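Local coordinates for protein N-acetylmuramoyl-L-alanine amidase (Mycolicibacterium smegmatis, PDB 7AGM) that hydrolyses, as a zinc-dependent amidase, the bond between N-acetylmuramic acid and L-alanine, and so probably cleaves stem peptides from the glycan chains of peptidoglycan, at residues 11-16 with 61-66; 146-151 with 208-213. One frame throughout, in Å; residues are numbered along the deposited sequence.

Interaction 1 (11-16 with 61-66)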
ATOM      1  N   VAL A  11       9.363   8.630   4.189  1.00 12.32           N
ATOM      2  CA  VAL A  11       8.292   7.718   3.804  1.00 13.12           C
ATOM      3  C   VAL A  11       8.886   6.593   2.968  1.00 12.75           C
ATOM      4  O   VAL A  11       9.581   6.848   1.972  1.00 13.21           O
ATOM      5  CB  VAL A  11       7.192   8.445   3.007  1.00 13.05           C
ATOM      6  CG1 VAL A  11       6.126   7.458   2.520  1.00 14.29           C
ATOM      7  CG2 VAL A  11       6.575   9.573   3.839  1.00 13.67           C
ATOM      8  N   PHE A  12       8.609   5.351   3.361  1.00 11.87           N
ATOM      9  CA  PHE A  12       8.958   4.184   2.557  1.00 12.31           C
ATOM     10  C   PHE A  12       7.738   3.760   1.749  1.00 12.08           C
ATOM     11  O   PHE A  12       6.655   3.545   2.316  1.00 13.11           O
ATOM     12  CB  PHE A  12       9.426   3.033   3.448  1.00 13.85           C
ATOM     13  CG  PHE A  12       9.933   1.841   2.679  1.00 13.43           C
ATOM     14  CD1 PHE A  12      11.234   1.821   2.178  1.00 14.74           C
ATOM     15  CD2 PHE A  12       9.121   0.735   2.457  1.00 13.83           C
ATOM     16  CE1 PHE A  12      11.708   0.718   1.468  1.00 16.06           C
ATOM     17  CE2 PHE A  12       9.593  -0.365   1.760  1.00 16.04           C
ATOM     18  CZ  PHE A  12      10.893  -0.373   1.259  1.00 16.04           C
ATOM     19  N   LEU A  13       7.912   3.658   0.426  1.00 12.30           N
ATOM     20  CA  LEU A  13       6.838   3.328  -0.505  1.00 12.90           C
ATOM     21  C   LEU A  13       7.062   1.935  -1.067  1.00 13.24           C
ATOM     22  O   LEU A  13       8.161   1.617  -1.533  1.00 14.95           O
ATOM     23  CB  LEU A  13       6.789   4.346  -1.648  1.00 13.29           C
ATOM     24  CG  LEU A  13       6.445   5.778  -1.232  1.00 13.92           C
ATOM     25  CD1 LEU A  13       6.685   6.736  -2.398  1.00 15.42           C
ATOM     26  CD2 LEU A  13       5.000   5.865  -0.730  1.00 15.11           C
ATOM     27  N   ASP A  14       6.014   1.112  -1.042  1.00 12.88           N
ATOM     28  CA  ASP A  14       6.085  -0.280  -1.485  1.00 13.71           C
ATOM     29  C   ASP A  14       5.020  -0.560  -2.537  1.00 14.57           C
ATOM     30  O   ASP A  14       3.878  -0.915  -2.209  1.00 15.08           O
ATOM     31  CB  ASP A  14       5.946  -1.234  -0.298  1.00 14.12           C
ATOM     32  CG  ASP A  14       5.788  -2.678  -0.729  1.00 17.19           C
ATOM     33  OD1 ASP A  14       6.451  -3.083  -1.708  1.00 20.14           O
ATOM     34  OD2 ASP A  14       5.003  -3.408  -0.081  1.00 17.26           O
ATOM     35  N   PRO A  15       5.362  -0.435  -3.818  1.00 15.06           N
ATOM     36  CA  PRO A  15       4.422  -0.860  -4.869  1.00 14.15           C
ATOM     37  C   PRO A  15       4.348  -2.379  -4.906  1.00 13.83           C
ATOM     38  O   PRO A  15       5.345  -3.059  -5.168  1.00 14.47           O
ATOM     39  CB  PRO A  15       5.025  -0.278  -6.153  1.00 15.10           C
ATOM     40  CG  PRO A  15       6.481  -0.065  -5.849  1.00 16.40           C
ATOM     41  CD  PRO A  15       6.635   0.086  -4.351  1.00 16.12           C
ATOM     42  N   GLY A  16       3.162  -2.905  -4.604  1.00 13.66           N
ATOM     43  CA  GLY A  16       3.021  -4.338  -4.406  1.00 14.14           C
ATOM     44  C   GLY A  16       3.420  -5.141  -5.634  1.00 14.47           C
ATOM     45  O   GLY A  16       3.227  -4.713  -6.780  1.00 14.33           O
ATOM     46  N   LEU A  61       4.949   5.756  -8.373  1.00 14.62           N
ATOM     47  CA  LEU A  61       5.820   6.788  -8.936  1.00 15.07           C
ATOM     48  C   LEU A  61       5.173   8.163  -8.825  1.00 14.22           C
ATOM     49  O   LEU A  61       5.852   9.164  -8.563  1.00 14.77           O
ATOM     50  CB  LEU A  61       6.122   6.471 -10.403  1.00 16.79           C
ATOM     51  CG  LEU A  61       7.029   5.267 -10.660  1.00 19.33           C
ATOM     52  CD1 LEU A  61       7.219   5.056 -12.158  1.00 20.21           C
ATOM     53  CD2 LEU A  61       8.382   5.448  -9.965  1.00 21.44           C
ATOM     54  N   ARG A  62       3.862   8.232  -9.046  1.00 14.31           N
ATOM     55  CA  ARG A  62       3.146   9.493  -8.913  1.00 14.43           C
ATOM     56  C   ARG A  62       3.119   9.956  -7.465  1.00 14.15           C
ATOM     57  O   ARG A  62       3.316  11.147  -7.194  1.00 15.16           O
ATOM     58  CB  ARG A  62       1.742   9.343  -9.490  1.00 15.09           C
ATOM     59  CG  ARG A  62       1.775   9.103 -10.999  1.00 15.29           C
ATOM     60  CD  ARG A  62       0.427   8.657 -11.546  1.00 15.85           C
ATOM     61  NE  ARG A  62       0.522   8.257 -12.953  1.00 17.00           N
ATOM     62  CZ  ARG A  62       0.387   9.086 -13.982  1.00 18.26           C
ATOM     63  NH1 ARG A  62       0.139  10.373 -13.781  1.00 18.62           N
ATOM     64  NH2 ARG A  62       0.498   8.621 -15.220  1.00 19.70           N
ATOM     65  N   VAL A  63       2.903   9.030  -6.521  1.00 14.16           N
ATOM     66  CA  VAL A  63       2.974   9.378  -5.103  1.00 14.15           C
ATOM     67  C   VAL A  63       4.356   9.923  -4.760  1.00 15.12           C
ATOM     68  O   VAL A  63       4.487  10.954  -4.092  1.00 15.90           O
ATOM     69  CB  VAL A  63       2.613   8.162  -4.226  1.00 13.20           C
ATOM     70  CG1 VAL A  63       2.958   8.428  -2.753  1.00 13.91           C
ATOM     71  CG2 VAL A  63       1.128   7.797  -4.374  1.00 12.77           C
ATOM     72  N   ARG A  64       5.411   9.242  -5.221  1.00 15.41           N
ATOM     73  CA  ARG A  64       6.768   9.676  -4.896  1.00 16.26           C
ATOM     74  C   ARG A  64       7.036  11.089  -5.394  1.00 15.96           C
ATOM     75  O   ARG A  64       7.604  11.918  -4.673  1.00 16.22           O
ATOM     76  CB  ARG A  64       7.810   8.716  -5.470  1.00 17.60           C
ATOM     77  CG  ARG A  64       9.209   9.261  -5.255  1.00 19.48           C
ATOM     78  CD  ARG A  64      10.268   8.294  -5.631  1.00 22.84           C
ATOM     79  NE  ARG A  64      10.395   8.172  -7.071  1.00 25.51           N
ATOM     80  CZ  ARG A  64      11.318   7.421  -7.653  1.00 40.57           C
ATOM     81  NH1 ARG A  64      12.181   6.745  -6.906  1.00 31.01           N
ATOM     82  NH2 ARG A  64      11.375   7.347  -8.972  1.00 32.84           N
ATOM     83  N   ALA A  65       6.668  11.373  -6.647  1.00 15.25           N
ATOM     84  CA  ALA A  65       6.895  12.705  -7.201  1.00 15.57           C
ATOM     85  C   ALA A  65       6.209  13.782  -6.367  1.00 15.19           C
ATOM     86  O   ALA A  65       6.796  14.838  -6.103  1.00 16.45           O
ATOM     87  CB  ALA A  65       6.397  12.755  -8.644  1.00 16.15           C
ATOM     88  N   ALA A  66       4.972  13.532  -5.927  1.00 14.76           N
ATOM     89  CA  ALA A  66       4.265  14.537  -5.142  1.00 15.95           C
ATOM     90  C   ALA A  66       4.911  14.725  -3.775  1.00 16.09           C
ATOM     91  O   ALA A  66       5.030  15.858  -3.293  1.00 16.90           O
ATOM     92  CB  ALA A  66       2.785  14.176  -5.019  1.00 16.74           C
TER

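Interaction 2 (146-151 with 208-213)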
ATOM      1  N   LEU A 146      -8.875   9.162   1.352  1.00 15.08           N
ATOM      2  CA  LEU A 146      -9.391   8.457   0.184  1.00 15.10           C
ATOM      3  C   LEU A 146     -10.880   8.718   0.019  1.00 15.81           C
ATOM      4  O   LEU A 146     -11.354   9.013  -1.084  1.00 17.26           O
ATOM      5  CB  LEU A 146      -9.103   6.961   0.317  1.00 15.78           C
ATOM      6  CG  LEU A 146      -7.623   6.571   0.198  1.00 17.40           C
ATOM      7  CD1 LEU A 146      -7.344   5.183   0.735  1.00 17.37           C
ATOM      8  CD2 LEU A 146      -7.178   6.631  -1.244  1.00 19.36           C
ATOM      9  N   ALA A 147     -11.634   8.636   1.116  1.00 15.55           N
ATOM     10  CA  ALA A 147     -13.075   8.855   1.030  1.00 16.26           C
ATOM     11  C   ALA A 147     -13.417  10.308   0.728  1.00 17.29           C
ATOM     12  O   ALA A 147     -14.391  10.579   0.010  1.00 18.81           O
ATOM     13  CB  ALA A 147     -13.750   8.396   2.322  1.00 16.25           C
ATOM     14  N   ALA A 148     -12.628  11.253   1.247  1.00 16.69           N
ATOM     15  CA  ALA A 148     -12.880  12.661   0.966  1.00 17.49           C
ATOM     16  C   ALA A 148     -12.669  12.970  -0.506  1.00 19.32           C
ATOM     17  O   ALA A 148     -13.302  13.886  -1.042  1.00 21.41           O
ATOM     18  CB  ALA A 148     -11.977  13.548   1.827  1.00 17.40           C
ATOM     19  N   SER A 149     -11.802  12.205  -1.168  0.59 19.24           N
ATOM     20  CA  SER A 149     -11.497  12.364  -2.584  0.59 20.15           C
ATOM     21  C   SER A 149     -12.568  11.771  -3.492  0.59 20.50           C
ATOM     22  O   SER A 149     -12.418  11.832  -4.717  0.59 21.44           O
ATOM     23  CB  SER A 149     -10.132  11.740  -2.897  0.59 20.62           C
ATOM     24  OG  SER A 149      -9.095  12.317  -2.111  0.59 21.11           O
ATOM     25  N   GLY A 150     -13.636  11.204  -2.932  1.00 20.44           N
ATOM     26  CA  GLY A 150     -14.728  10.677  -3.722  1.00 22.91           C
ATOM     27  C   GLY A 150     -14.579   9.229  -4.124  1.00 25.30           C
ATOM     28  O   GLY A 150     -15.487   8.687  -4.766  1.00 32.91           O
ATOM     29  N   ILE A 151     -13.469   8.587  -3.774  1.00 21.87           N
ATOM     30  CA  ILE A 151     -13.294   7.160  -4.017  1.00 20.93           C
ATOM     31  C   ILE A 151     -14.124   6.435  -2.966  1.00 19.49           C
ATOM     32  O   ILE A 151     -13.904   6.646  -1.767  1.00 19.51           O
ATOM     33  CB  ILE A 151     -11.816   6.759  -3.923  1.00 22.74           C
ATOM     34  CG1 ILE A 151     -10.966   7.615  -4.860  1.00 28.26           C
ATOM     35  CG2 ILE A 151     -11.647   5.272  -4.221  1.00 21.74           C
ATOM     36  CD1 ILE A 151      -9.499   7.584  -4.513  1.00 28.66           C
ATOM     37  N   ILE A 208      -3.803   9.309  -1.941  1.00 14.20           N
ATOM     38  CA  ILE A 208      -2.828   8.680  -1.055  1.00 13.70           C
ATOM     39  C   ILE A 208      -1.870   9.721  -0.480  1.00 13.34           C
ATOM     40  O   ILE A 208      -1.550   9.696   0.716  1.00 13.42           O
ATOM     41  CB  ILE A 208      -2.106   7.533  -1.787  1.00 13.74           C
ATOM     42  CG1 ILE A 208      -3.113   6.419  -2.112  1.00 14.60           C
ATOM     43  CG2 ILE A 208      -0.904   7.034  -0.958  1.00 14.05           C
ATOM     44  CD1 ILE A 208      -2.558   5.322  -3.022  1.00 15.37           C
ATOM     45  N   VAL A 209      -1.417  10.664  -1.316  1.00 13.87           N
ATOM     46  CA  VAL A 209      -0.523  11.721  -0.845  1.00 13.65           C
ATOM     47  C   VAL A 209      -1.186  12.559   0.243  1.00 14.66           C
ATOM     48  O   VAL A 209      -0.551  12.903   1.249  1.00 15.71           O
ATOM     49  CB  VAL A 209      -0.038  12.584  -2.028  1.00 15.00           C
ATOM     50  CG1 VAL A 209       0.667  13.830  -1.526  1.00 15.97           C
ATOM     51  CG2 VAL A 209       0.891  11.778  -2.922  1.00 16.89           C
ATOM     52  N   ARG A 210      -2.470  12.890   0.077  1.00 14.76           N
ATOM     53  CA  ARG A 210      -3.172  13.633   1.124  1.00 15.94           C
ATOM     54  C   ARG A 210      -3.204  12.844   2.426  1.00 14.92           C
ATOM     55  O   ARG A 210      -3.024  13.412   3.510  1.00 15.90           O
ATOM     56  CB  ARG A 210      -4.593  13.976   0.676  1.00 19.00           C
ATOM     57  CG  ARG A 210      -4.662  15.028  -0.418  1.00 23.48           C
ATOM     58  CD  ARG A 210      -6.090  15.232  -0.906  1.00 28.78           C
ATOM     59  NE  ARG A 210      -6.949  15.801   0.129  1.00 66.06           N
ATOM     60  CZ  ARG A 210      -8.260  15.992  -0.001  1.00 79.90           C
ATOM     61  NH1 ARG A 210      -8.877  15.655  -1.127  1.00 67.93           N
ATOM     62  NH2 ARG A 210      -8.956  16.518   0.999  1.00 67.22           N
ATOM     63  N   GLY A 211      -3.437  11.533   2.339  1.00 14.38           N
ATOM     64  CA  GLY A 211      -3.369  10.696   3.532  1.00 14.60           C
ATOM     65  C   GLY A 211      -1.998  10.713   4.187  1.00 13.45           C
ATOM     66  O   GLY A 211      -1.881  10.818   5.413  1.00 14.16           O
ATOM     67  N   ILE A 212      -0.942  10.576   3.381  1.00 13.39           N
ATOM     68  CA  ILE A 212       0.421  10.575   3.915  1.00 13.34           C
ATOM     69  C   ILE A 212       0.747  11.915   4.554  1.00 14.02           C
ATOM     70  O   ILE A 212       1.234  11.976   5.692  1.00 14.88           O
ATOM     71  CB  ILE A 212       1.437  10.209   2.816  1.00 13.39           C
ATOM     72  CG1 ILE A 212       1.182   8.782   2.330  1.00 13.06           C
ATOM     73  CG2 ILE A 212       2.870  10.393   3.334  1.00 15.21           C
ATOM     74  CD1 ILE A 212       2.074   8.385   1.145  1.00 13.72           C
ATOM     75  N   ALA A 213       0.488  13.011   3.832  1.00 14.44           N
ATOM     76  CA  ALA A 213       0.820  14.339   4.339  1.00 15.70           C
ATOM     77  C   ALA A 213       0.029  14.661   5.600  1.00 16.49           C
ATOM     78  O   ALA A 213       0.572  15.247   6.549  1.00 18.07           O
ATOM     79  CB  ALA A 213       0.569  15.391   3.261  1.00 17.87           C
TER

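Interaction 1 (11-16 with 61-66)
Leu13 reaches out from its strand and sets its two methyls on different residues of the helix: CD2 lies 3.9 Å from Val63 CG1, while CD1 sits 3.8 Å from Arg64 CB. Both meetings are purely apolar; no hydrogen bond joins the segments, and the buried surface amounts to 107 Å², more than half of it contributed by Leu13. The CB of Leu13 already points toward the helix; with CG opposite the carbonyl carbon (chi1 -64°) the position of the branch point is set, and from there the two methyls part between Val63 and Arg64. Of the two valine methyls, CG1 does the touching and also comes within 4.1 Å of Leu13 CD1. The closest pair of alpha carbons, Leu13 CA and Arg64 CA, is 7.7 Å apart.

This is helix 52-69 packing on the face of the six-stranded mixed sheet of an Amidase_3 domain, with strand 10-15 lying between strands 73-76 and 102-109. The strand's alternation assigns the residues: Leu13 looks to the helix, as do Val11 and Pro15, whereas Asp14, on the other face, is held by Arg91, Ser77 and Ser105.

The enclosed side is at Val63, which is buried, gives up 28 Å² to Leu13 and is backed by Ala205 of helix 198-219. Arg64 gives up 19 Å² and packs just as closely at its base, CD1 of Leu13 also lying 3.9 Å from Arg64 CA, but beyond that base the contact opens to solvent: the chain runs extended as far as CD, bends at chi3 (74°), and carries the guanidinium away from Leu13. The Arg64 side chain also touches Thr74 and Met76 of the edge strand 73-76, and the residue as a whole remains partly exposed.

Interaction 2 (146-151 with 208-213)
Ile208 meets Leu146 through its longer branch, CG1 lying 4.2 Å from Leu146 CD2. The CA-CB bond of Ile208 points away from segment 146-151, so the flank of the side chain does the touching; the two residues lie side by side and point the same way, toward the sheet, where Val181 packs on Leu146 and Cys183 on Ile208. Their alpha carbons, Leu146 CA and Ile208 CA, are 6.7 Å apart, the nearest such pair across the contact.

Two residues on, Arg210 reaches over the more open side of the contact, toward Ser149 and Ala148. Bent at chi3 (66°), it brings NH2 to 4.3 Å from Ala148 CB and NH1 to 3.5 Å from Ser149 OG, the latter in one of the two conformers modelled for the serine. In that conformer the hydroxyl has a hydrogen-bond partner in Gln145 O.

At the other helix's end, Gly150 has a positive phi (90°), its N bonds to Ala147 O at 3.1 Å, and Ile151 N returns more weakly to Leu146 O: a Schellman motif. Since Val181 and Cys183 belong to one strand, 178-185, the two helices pack side by side on one face of the sheet, a layered alpha/beta arrangement.

Overall arrangement
The two contacts follow one another along the chain, interaction 1 closing before interaction 2 opens, and their centres are 14 Å apart. They share no helix, yet they touch: helix 198-219 meets helix 52-69, with Ala66 CB 3.7 Å from Val209 CG2, and strand 10-15, with Val11 CG2 3.8 Å from Ile212 CG2. Helix 198-219 therefore lies between 52-69 and 134-148, the three forming a continuous layer on the sheet. The zinc ligands His17, Glu52 and His107 belong to this same framework: Glu52 begins helix 52-69, His107 is on strand 102-109, and His17 follows strand 10-15. Neither contact touches the metal; Ile208 is about 12 Å from it, side chain to ion.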